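Side-chain contacts in transcriptional regulator KdgR (PDB 5Y6I), which probably acts as an IclR-family DNA-binding transcription factor, pairing an N-terminal helix-turn-helix domain with a GAF-like C-terminal domain: residues A[113-118]-A[149-154]; A[102-107]-A[227-232]; A[156-161]-A[221-226]; A[144-149]-A[165-170]. All coordinates share one frame; numbering follows the deposited sequence.

Contact 1 of 4, residues A[113-118]-A[149-154]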
loop_
_atom_site.group_PDB
_atom_site.type_symbol
_atom_site.label_atom_id
_atom_site.label_comp_id
_atom_site.label_asym_id
_atom_site.label_seq_id
_atom_site.Cartn_x
_atom_site.Cartn_y
_atom_site.Cartn_z
ATOM N N PHE A 113 -18.960 -10.753 8.770
ATOM C CA PHE A 113 -18.943 -10.169 7.435
ATOM C C PHE A 113 -17.792 -9.178 7.281
ATOM O O PHE A 113 -17.246 -8.654 8.260
ATOM C CB PHE A 113 -20.287 -9.497 7.075
ATOM C CG PHE A 113 -20.747 -8.403 8.032
ATOM C CD1 PHE A 113 -20.576 -7.060 7.714
ATOM C CD2 PHE A 113 -21.451 -8.721 9.191
ATOM C CE1 PHE A 113 -21.054 -6.054 8.580
ATOM C CE2 PHE A 113 -21.928 -7.731 10.053
ATOM C CZ PHE A 113 -21.730 -6.402 9.754
ATOM N N LEU A 114 -17.401 -8.962 6.028
ATOM C CA LEU A 114 -16.383 -7.978 5.681
ATOM C C LEU A 114 -17.035 -6.866 4.870
ATOM O O LEU A 114 -17.791 -7.134 3.926
ATOM C CB LEU A 114 -15.238 -8.612 4.891
ATOM C CG LEU A 114 -13.947 -7.786 4.775
ATOM C CD1 LEU A 114 -13.186 -7.768 6.099
ATOM C CD2 LEU A 114 -13.066 -8.349 3.678
ATOM N N ALA A 115 -16.761 -5.628 5.261
ATOM C CA ALA A 115 -17.226 -4.458 4.541
ATOM C C ALA A 115 -16.036 -3.589 4.176
ATOM O O ALA A 115 -15.049 -3.522 4.916
ATOM C CB ALA A 115 -18.212 -3.648 5.366
ATOM N N VAL A 116 -16.140 -2.935 3.018
ATOM C CA VAL A 116 -15.185 -1.927 2.570
ATOM C C VAL A 116 -15.939 -0.628 2.320
ATOM O O VAL A 116 -17.168 -0.590 2.320
ATOM C CB VAL A 116 -14.433 -2.357 1.300
ATOM C CG1 VAL A 116 -13.749 -3.740 1.504
ATOM C CG2 VAL A 116 -15.406 -2.362 0.106
ATOM N N TRP A 117 -15.183 0.441 2.087
ATOM C CA TRP A 117 -15.751 1.780 1.944
ATOM C C TRP A 117 -15.952 2.102 0.466
ATOM O O TRP A 117 -14.989 2.140 -0.308
ATOM C CB TRP A 117 -14.854 2.816 2.622
ATOM C CG TRP A 117 -15.369 4.208 2.587
ATOM C CD1 TRP A 117 -14.980 5.225 1.741
ATOM C CD2 TRP A 117 -16.420 4.747 3.395
ATOM N NE1 TRP A 117 -15.688 6.368 2.016
ATOM C CE2 TRP A 117 -16.583 6.105 3.023
ATOM C CE3 TRP A 117 -17.209 4.233 4.421
ATOM C CZ2 TRP A 117 -17.515 6.941 3.634
ATOM C CZ3 TRP A 117 -18.138 5.068 5.030
ATOM C CH2 TRP A 117 -18.288 6.402 4.628
ATOM N N GLY A 118 -17.209 2.313 0.074
ATOM C CA GLY A 118 -17.554 2.590 -1.297
ATOM C C GLY A 118 -18.225 3.943 -1.417
ATOM O O GLY A 118 -18.439 4.649 -0.434
ATOM N N SER A 149 -25.041 1.720 12.356
ATOM C CA SER A 149 -24.475 0.379 12.421
ATOM C C SER A 149 -23.094 0.404 13.068
ATOM O O SER A 149 -22.452 1.448 13.167
ATOM C CB SER A 149 -24.385 -0.265 11.027
ATOM O OG SER A 149 -23.621 0.523 10.139
ATOM N N SER A 150 -22.634 -0.771 13.508
ATOM C CA SER A 150 -21.311 -0.866 14.120
ATOM C C SER A 150 -20.222 -0.791 13.067
ATOM O O SER A 150 -19.133 -0.270 13.322
ATOM C CB SER A 150 -21.193 -2.170 14.904
ATOM O OG SER A 150 -21.533 -3.276 14.079
ATOM N N THR A 151 -20.507 -1.322 11.883
ATOM C CA THR A 151 -19.605 -1.210 10.750
ATOM C C THR A 151 -19.419 0.247 10.335
ATOM O O THR A 151 -18.304 0.680 10.008
ATOM C CB THR A 151 -20.179 -2.034 9.604
ATOM O OG1 THR A 151 -20.542 -3.338 10.089
ATOM C CG2 THR A 151 -19.197 -2.174 8.499
ATOM N N GLY A 152 -20.504 1.022 10.340
ATOM C CA GLY A 152 -20.410 2.414 9.949
ATOM C C GLY A 152 -19.684 3.258 10.970
ATOM O O GLY A 152 -19.024 4.242 10.612
ATOM N N LEU A 153 -19.779 2.890 12.251
ATOM C CA LEU A 153 -19.110 3.683 13.280
ATOM C C LEU A 153 -17.598 3.487 13.247
ATOM O O LEU A 153 -16.844 4.449 13.432
ATOM C CB LEU A 153 -19.672 3.360 14.667
ATOM C CG LEU A 153 -21.143 3.731 14.894
ATOM C CD1 LEU A 153 -21.426 4.098 16.345
ATOM C CD2 LEU A 153 -21.547 4.874 14.004
ATOM N N VAL A 154 -17.129 2.259 13.011
ATOM C CA VAL A 154 -15.687 2.052 12.919
ATOM C C VAL A 154 -15.117 2.855 11.757
ATOM O O VAL A 154 -14.122 3.570 11.908
ATOM C CB VAL A 154 -15.339 0.562 12.792
ATOM C CG1 VAL A 154 -13.792 0.420 12.607
ATOM C CG2 VAL A 154 -15.834 -0.220 14.005
#

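Contact 2 of 4, residues A[102-107]-A[227-232]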
loop_
_atom_site.group_PDB
_atom_site.type_symbol
_atom_site.label_atom_id
_atom_site.label_comp_id
_atom_site.label_asym_id
_atom_site.label_seq_id
_atom_site.Cartn_x
_atom_site.Cartn_y
_atom_site.Cartn_z
ATOM N N ALA A 102 -13.857 -17.003 7.698
ATOM C CA ALA A 102 -14.550 -18.271 7.842
ATOM C C ALA A 102 -14.131 -18.982 9.123
ATOM O O ALA A 102 -14.946 -19.656 9.769
ATOM C CB ALA A 102 -14.275 -19.130 6.615
ATOM N N GLU A 103 -12.866 -18.831 9.514
ATOM C CA GLU A 103 -12.422 -19.403 10.776
ATOM C C GLU A 103 -13.085 -18.700 11.950
ATOM O O GLU A 103 -13.549 -19.359 12.886
ATOM C CB GLU A 103 -10.895 -19.341 10.864
ATOM C CG GLU A 103 -10.240 -19.937 9.604
ATOM C CD GLU A 103 -8.710 -19.908 9.590
ATOM O OE1 GLU A 103 -8.104 -20.982 9.378
ATOM O OE2 GLU A 103 -8.113 -18.820 9.762
ATOM N N LEU A 104 -13.181 -17.368 11.905
ATOM C CA LEU A 104 -13.824 -16.667 13.007
ATOM C C LEU A 104 -15.286 -17.061 13.102
ATOM O O LEU A 104 -15.832 -17.206 14.202
ATOM C CB LEU A 104 -13.700 -15.158 12.833
ATOM C CG LEU A 104 -14.265 -14.373 14.022
ATOM C CD1 LEU A 104 -13.353 -14.526 15.223
ATOM C CD2 LEU A 104 -14.431 -12.905 13.666
ATOM N N ARG A 105 -15.937 -17.251 11.957
ATOM C CA ARG A 105 -17.308 -17.736 11.991
ATOM C C ARG A 105 -17.385 -19.093 12.679
ATOM O O ARG A 105 -18.285 -19.334 13.486
ATOM C CB ARG A 105 -17.871 -17.802 10.571
ATOM C CG ARG A 105 -19.336 -18.228 10.478
ATOM C CD ARG A 105 -19.415 -19.718 10.243
ATOM N NE ARG A 105 -18.309 -20.229 9.416
ATOM C CZ ARG A 105 -18.374 -20.417 8.097
ATOM N NH1 ARG A 105 -19.488 -20.114 7.439
ATOM N NH2 ARG A 105 -17.321 -20.892 7.427
ATOM N N ASP A 106 -16.434 -19.985 12.398
ATOM C CA ASP A 106 -16.551 -21.349 12.901
ATOM C C ASP A 106 -16.292 -21.442 14.400
ATOM O O ASP A 106 -16.774 -22.380 15.045
ATOM C CB ASP A 106 -15.598 -22.272 12.146
ATOM C CG ASP A 106 -15.964 -22.408 10.691
ATOM O OD1 ASP A 106 -17.092 -22.009 10.330
ATOM O OD2 ASP A 106 -15.129 -22.899 9.908
ATOM N N VAL A 107 -15.543 -20.501 14.976
ATOM C CA VAL A 107 -15.307 -20.553 16.417
ATOM C C VAL A 107 -16.443 -19.899 17.200
ATOM O O VAL A 107 -16.775 -20.351 18.297
ATOM C CB VAL A 107 -13.959 -19.914 16.789
ATOM C CG1 VAL A 107 -12.818 -20.850 16.441
ATOM C CG2 VAL A 107 -13.803 -18.605 16.092
ATOM N N LEU A 227 -14.348 -5.689 9.796
ATOM C CA LEU A 227 -14.799 -7.054 10.000
ATOM C C LEU A 227 -15.682 -7.063 11.237
ATOM O O LEU A 227 -15.400 -6.364 12.216
ATOM C CB LEU A 227 -13.612 -8.016 10.156
ATOM C CG LEU A 227 -13.874 -9.470 9.756
ATOM C CD1 LEU A 227 -12.545 -10.152 9.433
ATOM C CD2 LEU A 227 -14.623 -10.247 10.833
ATOM N N THR A 228 -16.740 -7.864 11.195
ATOM C CA THR A 228 -17.905 -7.597 12.020
ATOM C C THR A 228 -18.647 -8.883 12.333
ATOM O O THR A 228 -18.909 -9.681 11.427
ATOM C CB THR A 228 -18.828 -6.660 11.270
ATOM O OG1 THR A 228 -18.772 -7.061 9.905
ATOM C CG2 THR A 228 -18.365 -5.254 11.332
ATOM N N VAL A 229 -19.025 -9.053 13.600
ATOM C CA VAL A 229 -19.775 -10.211 14.064
ATOM C C VAL A 229 -21.175 -9.754 14.452
ATOM O O VAL A 229 -21.366 -8.648 14.970
ATOM C CB VAL A 229 -19.065 -10.885 15.254
ATOM C CG1 VAL A 229 -19.920 -12.026 15.834
ATOM C CG2 VAL A 229 -17.684 -11.392 14.831
ATOM N N VAL A 230 -22.169 -10.609 14.217
ATOM C CA VAL A 230 -23.542 -10.154 14.364
ATOM C C VAL A 230 -24.444 -11.332 14.717
ATOM O O VAL A 230 -24.177 -12.477 14.339
ATOM C CB VAL A 230 -23.970 -9.410 13.074
ATOM C CG1 VAL A 230 -23.888 -10.333 11.884
ATOM C CG2 VAL A 230 -25.345 -8.773 13.217
ATOM N N GLY A 231 -25.509 -11.039 15.481
ATOM C CA GLY A 231 -26.388 -12.045 16.026
ATOM C C GLY A 231 -27.302 -11.500 17.108
ATOM O O GLY A 231 -26.929 -10.626 17.885
ATOM N N PRO A 232 -28.520 -12.035 17.197
ATOM C CA PRO A 232 -29.481 -11.528 18.191
ATOM C C PRO A 232 -29.014 -11.711 19.634
ATOM O O PRO A 232 -28.182 -12.565 19.946
ATOM C CB PRO A 232 -30.748 -12.359 17.914
ATOM C CG PRO A 232 -30.600 -12.841 16.517
ATOM C CD PRO A 232 -29.113 -13.084 16.354
#

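Contact 3 of 4, residues A[156-161]-A[221-226]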
loop_
_atom_site.group_PDB
_atom_site.type_symbol
_atom_site.label_atom_id
_atom_site.label_comp_id
_atom_site.label_asym_id
_atom_site.label_seq_id
_atom_site.Cartn_x
_atom_site.Cartn_y
_atom_site.Cartn_z
ATOM N N ALA A 156 -16.351 5.669 10.432
ATOM C CA ALA A 156 -16.295 7.056 10.884
ATOM C C ALA A 156 -15.180 7.271 11.892
ATOM O O ALA A 156 -14.589 8.360 11.949
ATOM C CB ALA A 156 -17.629 7.476 11.503
ATOM N N ALA A 157 -14.886 6.259 12.703
ATOM C CA ALA A 157 -13.855 6.445 13.713
ATOM C C ALA A 157 -12.476 6.570 13.078
ATOM O O ALA A 157 -11.633 7.317 13.583
ATOM C CB ALA A 157 -13.879 5.289 14.713
ATOM N N PHE A 158 -12.238 5.873 11.962
ATOM C CA PHE A 158 -10.893 5.732 11.443
ATOM C C PHE A 158 -10.635 6.436 10.117
ATOM O O PHE A 158 -9.484 6.781 9.852
ATOM C CB PHE A 158 -10.543 4.247 11.320
ATOM C CG PHE A 158 -10.339 3.581 12.644
ATOM C CD1 PHE A 158 -11.409 3.050 13.342
ATOM C CD2 PHE A 158 -9.080 3.547 13.225
ATOM C CE1 PHE A 158 -11.227 2.457 14.580
ATOM C CE2 PHE A 158 -8.892 2.958 14.467
ATOM C CZ PHE A 158 -9.972 2.410 15.145
ATOM N N LEU A 159 -11.639 6.687 9.292
ATOM C CA LEU A 159 -11.393 7.406 8.050
ATOM C C LEU A 159 -11.336 8.895 8.281
ATOM O O LEU A 159 -11.846 9.415 9.278
ATOM C CB LEU A 159 -12.466 7.101 7.018
ATOM C CG LEU A 159 -12.483 5.653 6.609
ATOM C CD1 LEU A 159 -13.901 5.267 6.523
ATOM C CD2 LEU A 159 -11.625 5.412 5.328
ATOM N N PRO A 160 -10.715 9.632 7.353
ATOM C CA PRO A 160 -10.759 11.088 7.436
ATOM C C PRO A 160 -12.180 11.622 7.527
ATOM O O PRO A 160 -13.133 11.024 7.030
ATOM C CB PRO A 160 -10.067 11.530 6.136
ATOM C CG PRO A 160 -9.203 10.443 5.784
ATOM C CD PRO A 160 -9.955 9.215 6.154
ATOM N N GLU A 161 -12.299 12.761 8.199
ATOM C CA GLU A 161 -13.580 13.433 8.311
ATOM C C GLU A 161 -14.122 13.793 6.941
ATOM O O GLU A 161 -15.338 13.780 6.727
ATOM C CB GLU A 161 -13.419 14.662 9.212
ATOM C CG GLU A 161 -14.297 15.861 8.907
ATOM C CD GLU A 161 -15.765 15.588 9.182
ATOM O OE1 GLU A 161 -16.094 14.588 9.869
ATOM O OE2 GLU A 161 -16.591 16.393 8.712
ATOM N N GLY A 221 -1.152 1.481 6.755
ATOM C CA GLY A 221 -2.007 1.883 7.847
ATOM C C GLY A 221 -3.384 2.353 7.442
ATOM O O GLY A 221 -4.140 2.830 8.306
ATOM N N ARG A 222 -3.738 2.256 6.162
ATOM C CA ARG A 222 -5.005 2.790 5.692
ATOM C C ARG A 222 -6.091 1.777 5.990
ATOM O O ARG A 222 -5.853 0.570 5.971
ATOM C CB ARG A 222 -4.936 3.102 4.189
ATOM C CG ARG A 222 -3.624 3.789 3.745
ATOM C CD ARG A 222 -3.599 4.183 2.253
ATOM N NE ARG A 222 -3.463 3.031 1.368
ATOM C CZ ARG A 222 -2.840 3.054 0.196
ATOM N NH1 ARG A 222 -2.276 4.168 -0.228
ATOM N NH2 ARG A 222 -2.760 1.952 -0.541
ATOM N N VAL A 223 -7.288 2.265 6.309
ATOM C CA VAL A 223 -8.360 1.332 6.613
ATOM C C VAL A 223 -8.695 0.570 5.343
ATOM O O VAL A 223 -9.097 1.164 4.336
ATOM C CB VAL A 223 -9.587 2.053 7.182
ATOM C CG1 VAL A 223 -10.694 1.050 7.434
ATOM C CG2 VAL A 223 -9.209 2.732 8.465
ATOM N N ALA A 224 -8.506 -0.747 5.382
ATOM C CA ALA A 224 -8.751 -1.614 4.239
ATOM C C ALA A 224 -10.182 -2.112 4.218
ATOM O O ALA A 224 -10.816 -2.161 3.156
ATOM C CB ALA A 224 -7.804 -2.822 4.273
ATOM N N ALA A 225 -10.685 -2.477 5.389
ATOM C CA ALA A 225 -12.007 -3.056 5.547
ATOM C C ALA A 225 -12.396 -2.953 7.018
ATOM O O ALA A 225 -11.614 -2.499 7.862
ATOM C CB ALA A 225 -12.037 -4.509 5.063
ATOM N N VAL A 226 -13.636 -3.360 7.307
ATOM C CA VAL A 226 -14.123 -3.564 8.662
ATOM C C VAL A 226 -14.683 -4.974 8.729
ATOM O O VAL A 226 -15.375 -5.418 7.804
ATOM C CB VAL A 226 -15.193 -2.531 9.058
ATOM C CG1 VAL A 226 -15.659 -2.751 10.519
ATOM C CG2 VAL A 226 -14.642 -1.134 8.887
#

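Contact 4 of 4, residues A[144-149]-A[165-170]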
loop_
_atom_site.group_PDB
_atom_site.type_symbol
_atom_site.label_atom_id
_atom_site.label_comp_id
_atom_site.label_asym_id
_atom_site.label_seq_id
_atom_site.Cartn_x
_atom_site.Cartn_y
_atom_site.Cartn_z
ATOM N N LEU A 144 -24.679 -0.402 4.804
ATOM C CA LEU A 144 -25.131 -0.145 6.167
ATOM C C LEU A 144 -25.077 1.354 6.477
ATOM O O LEU A 144 -24.399 2.119 5.783
ATOM C CB LEU A 144 -24.266 -0.941 7.154
ATOM C CG LEU A 144 -23.914 -2.390 6.781
ATOM C CD1 LEU A 144 -22.956 -3.015 7.767
ATOM C CD2 LEU A 144 -25.187 -3.227 6.688
ATOM N N PRO A 145 -25.779 1.825 7.509
ATOM C CA PRO A 145 -25.774 3.267 7.784
ATOM C C PRO A 145 -24.465 3.704 8.412
ATOM O O PRO A 145 -23.767 2.914 9.052
ATOM C CB PRO A 145 -26.946 3.453 8.756
ATOM C CG PRO A 145 -27.066 2.155 9.464
ATOM C CD PRO A 145 -26.619 1.087 8.472
ATOM N N LEU A 146 -24.128 4.988 8.222
ATOM C CA LEU A 146 -22.869 5.473 8.777
ATOM C C LEU A 146 -22.930 5.546 10.297
ATOM O O LEU A 146 -21.994 5.117 10.978
ATOM C CB LEU A 146 -22.496 6.843 8.200
ATOM C CG LEU A 146 -21.102 7.334 8.602
ATOM C CD1 LEU A 146 -20.011 6.825 7.680
ATOM C CD2 LEU A 146 -21.048 8.813 8.673
ATOM N N LEU A 147 -24.017 6.075 10.849
ATOM C CA LEU A 147 -24.127 6.226 12.291
ATOM C C LEU A 147 -25.043 5.221 12.965
ATOM O O LEU A 147 -25.109 5.219 14.198
ATOM C CB LEU A 147 -24.597 7.630 12.660
ATOM C CG LEU A 147 -23.661 8.751 12.245
ATOM C CD1 LEU A 147 -24.224 9.461 11.031
ATOM C CD2 LEU A 147 -23.488 9.683 13.414
ATOM N N GLY A 148 -25.740 4.373 12.208
ATOM C CA GLY A 148 -26.703 3.459 12.788
ATOM C C GLY A 148 -26.211 2.035 12.925
ATOM O O GLY A 148 -26.889 1.219 13.556
ATOM N N SER A 149 -25.041 1.720 12.356
ATOM C CA SER A 149 -24.475 0.379 12.421
ATOM C C SER A 149 -23.094 0.404 13.068
ATOM O O SER A 149 -22.452 1.448 13.167
ATOM C CB SER A 149 -24.385 -0.265 11.027
ATOM O OG SER A 149 -23.621 0.523 10.139
ATOM N N ALA A 165 -18.106 12.964 5.640
ATOM C CA ALA A 165 -19.009 14.016 6.082
ATOM C C ALA A 165 -20.208 14.171 5.156
ATOM O O ALA A 165 -21.334 14.370 5.625
ATOM C CB ALA A 165 -18.246 15.337 6.204
ATOM N N GLU A 166 -19.996 14.094 3.839
ATOM C CA GLU A 166 -21.102 14.371 2.926
ATOM C C GLU A 166 -22.228 13.365 3.113
ATOM O O GLU A 166 -23.378 13.747 3.343
ATOM C CB GLU A 166 -20.638 14.376 1.473
ATOM C CG GLU A 166 -21.825 14.399 0.501
ATOM C CD GLU A 166 -21.411 14.328 -0.955
ATOM O OE1 GLU A 166 -21.608 15.340 -1.672
ATOM O OE2 GLU A 166 -20.889 13.260 -1.374
ATOM N N LEU A 167 -21.916 12.068 3.025
ATOM C CA LEU A 167 -22.966 11.080 3.226
ATOM C C LEU A 167 -23.518 11.160 4.641
ATOM O O LEU A 167 -24.730 10.994 4.840
ATOM C CB LEU A 167 -22.476 9.659 2.890
ATOM C CG LEU A 167 -21.320 8.907 3.565
ATOM C CD1 LEU A 167 -21.838 7.953 4.626
ATOM C CD2 LEU A 167 -20.519 8.134 2.531
ATOM N N ARG A 168 -22.666 11.472 5.626
ATOM C CA ARG A 168 -23.186 11.708 6.968
ATOM C C ARG A 168 -24.173 12.868 6.984
ATOM O O ARG A 168 -25.173 12.827 7.714
ATOM C CB ARG A 168 -22.054 11.983 7.955
ATOM C CG ARG A 168 -22.583 12.370 9.341
ATOM C CD ARG A 168 -21.477 12.796 10.271
ATOM N NE ARG A 168 -21.181 14.186 10.006
ATOM C CZ ARG A 168 -19.960 14.715 10.013
ATOM N NH1 ARG A 168 -18.882 13.969 10.258
ATOM N NH2 ARG A 168 -19.822 15.997 9.748
ATOM N N GLU A 169 -23.918 13.907 6.185
ATOM C CA GLU A 169 -24.858 15.018 6.115
ATOM C C GLU A 169 -26.114 14.650 5.335
ATOM O O GLU A 169 -27.199 15.164 5.633
ATOM C CB GLU A 169 -24.169 16.234 5.503
ATOM C CG GLU A 169 -23.169 16.882 6.445
ATOM C CD GLU A 169 -22.133 17.710 5.723
ATOM O OE1 GLU A 169 -21.170 18.149 6.385
ATOM O OE2 GLU A 169 -22.278 17.916 4.499
ATOM N N GLU A 170 -26.002 13.779 4.330
ATOM C CA GLU A 170 -27.214 13.283 3.685
ATOM C C GLU A 170 -28.047 12.456 4.652
ATOM O O GLU A 170 -29.276 12.414 4.534
ATOM C CB GLU A 170 -26.863 12.453 2.455
ATOM C CG GLU A 170 -26.142 13.212 1.360
ATOM C CD GLU A 170 -25.794 12.320 0.183
ATOM O OE1 GLU A 170 -26.257 11.154 0.159
ATOM O OE2 GLU A 170 -25.065 12.782 -0.720
#

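Contact 1 of 4, residues A[113-118]-A[149-154]
Thr151, on the first turn of helix 150-158, lies against Phe113 and Ala115 of strand 111-118 and meets each through a different branch, packing the helix on the antiparallel sheet of the GAF-like C-terminal IclR domain. Towards Phe113 it turns its oxygen. Thr151 OG1 sits beside the ring edge, near the ring plane, 3.1 Å from Phe113 CE1. No hydrogen bond is made here; ring hydrogens carry a slight positive charge, so a hydroxyl oxygen at this edge may be mildly favourable. Phe113 gets there through chi1 of 57°, which lodges CG between its backbone N and carbonyl carbon and swings the ring toward the helix.

The apolar contact uses the other branch. With CG2 anti to the backbone N of Thr151, the methyl faces the strand, and Thr151 CG2 packs on Ala115 CB at 3.6 Å. A small residue fits where the helix comes close, the alpha carbons of Ala115 and Thr151 being 7.4 Å apart.

A third interaction stays within 149-154. Ser149 is the N-cap, and its OG accepts from Gly152 N at 3.2 Å, with an N-H...O angle of 145°. Separately, Ser150 OG is hydrogen-bonded to Ser213 OG, tying the helix start to strand 209-217.

Thr151 also packs on Thr228, and Phe113 on Val230 and Leu144. One beta-branched residue thus presents oxygen to an aromatic edge and carbon to a methyl; no hydrogen bond crosses between these segments, so the buried join here is by apolar packing and, at most, weak polarity.

Contact 2 of 4, residues A[102-107]-A[227-232]
Leu104, on helix 93-108, reaches across to Leu227 and Val229 of strand 223-232 with a single methyl. Its CG stands anti to the backbone N (chi1 -176°), which carries the branch off the helix toward the sheet. There Leu104 CD2 lies 3.8 Å from Val229 CG2 and, almost equally close, 3.9 Å from Leu227 CD2. Leu104 and Leu227 run past each other in opposite senses, touching through their CD2 methyls, whereas Val229 comes at a slant and offers the methyl beside its own backbone N. Leucine suits the helix because it is long enough for its CD2 methyl to settle between the two strand side chains. Leu227 and Val229 are two apart on the strand, so both point to this helix while Thr228 between them turns to the other face.

This buried part is closely packed, at normal van der Waals distances, but small. The rest of the helical segment is looser: Glu103 and Asp106 give it an exposed polar side, and Arg105 carries its charged end away from the strand to form a salt bridge with Glu128 through NH1, which also hydrogen-bonds to Gln129 O.

Other elements complete the layer. Leu104 also touches Arg247 and Thr251 of helix 244-258, on which Leu227 rests too, at Thr252 and Ile255; Cys112 of strand 111-118 lies against both Leu104 and Val229. The contact therefore sits where two helices pack together on one face of the antiparallel sheet of the GAF-like C-terminal domain.

Contact 3 of 4, residues A[156-161]-A[221-226]
Val223 faces Phe158 and Leu159 immediately before a classic beta bulge, in which Ala224 and Ala225 both pair with Val216 on the neighbouring strand. The bulge shifts the alternation of the strand: the two alanines both touch Val93 of helix 93-108, while Val223 and Val226 are left facing helix 150-158. In this GAF-like domain the sheet thus serves helices on both faces.

Phe158 directs its CB at the strand, but its ring leads away from it, so that the nearest approach to Val223 is made by the methylene; the side chain also touches Pro215. Leu159 behaves in the reverse manner. Its backbone leaves helical angles here and its CB bond is not aimed at the strand, but the far end of the side chain comes nearer, bringing Leu159 CD2 to 4.3 Å from Val223 CB; the same side chain touches Trp117. Val223 is therefore met by two residues at the end of one helix, and a compact, beta-branched residue fits both the strand and this partly exposed site.

Near by, the second subunit approaches: Arg222 NH1 forms a salt bridge with Glu128 of that chain. With CG1 of Val223 anti to its own backbone N, the other methyl is left to make the closest touch, Val223 CG2 to Phe158 CB at 3.5 Å.

Contact 4 of 4, residues A[144-149]-A[165-170]
Leu146 of the loop before helix 150-158 packs against Leu167 and Arg168 on helix 162-171, a loop-to-helix join within the GAF-like C-terminal domain, and every side-chain carbon of this leucine finds a partner. Its CB lies 3.8 Å from Leu167 CD1. One bond on, Leu146 CG is still 4.1 Å from that methyl. At the fork the branches part: Leu146 CD1 stays with Leu167 CD1 at 3.7 Å, while Leu146 CD2 turns to Arg168, 3.4 Å from its CB and somewhat farther from its CG. The chain can straddle two helical residues because CG is anti to the backbone N (chi1 -173°), extended toward the helix. Leu146 and Leu167 cross at about a right angle, and the CD1 methyl of Leu167 rests along the flank of Leu146.

Leu147 adds a more exposed touch, its CD1 3.7 Å from Arg168 CG. Arginine suits this spot because its methylenes serve as greasy surface while the charged end goes elsewhere: the chain bends at chi3, Ala165 CA lies over one guanidinium face, and Arg168 NH1 forms a salt bridge with Glu161.

Within the loop, Ser149 OG donates to Pro145 O at 2.6 Å, in the carbonyl plane with a C=O...O angle of 146°. From the helix end, the carboxylate of Glu171 grips the loop backbone, accepting from the N of both Leu146 and Leu147. The chemistry is thus twofold: carbon meets carbon where the leucines lie on the helix, and hydrogen bonds from Glu171 hold the backbone from which they project.

All four contacts lie in the C-terminal, GAF-like part of the chain. Contact 2 places helix 93-108 on one face of the antiparallel sheet; contacts 1 and 3, with centres about 9 Å apart, bring the start and end of helix 150-158 to the opposite one. Contact 4 lies beyond, about 11 Å from contact 1 and 24 Å from contact 2 between centres. Strands 111-118 and 223-232 are neighbours, so contacts 1, 2 and 3 share one framework. Along the chain contact 2 encloses the others, contact 4 crosses both 1 and 3, and Ser149 belongs to contacts 1 and 4. The result is a helix-sheet-helix domain, with helix 162-171 added outside through contact 4.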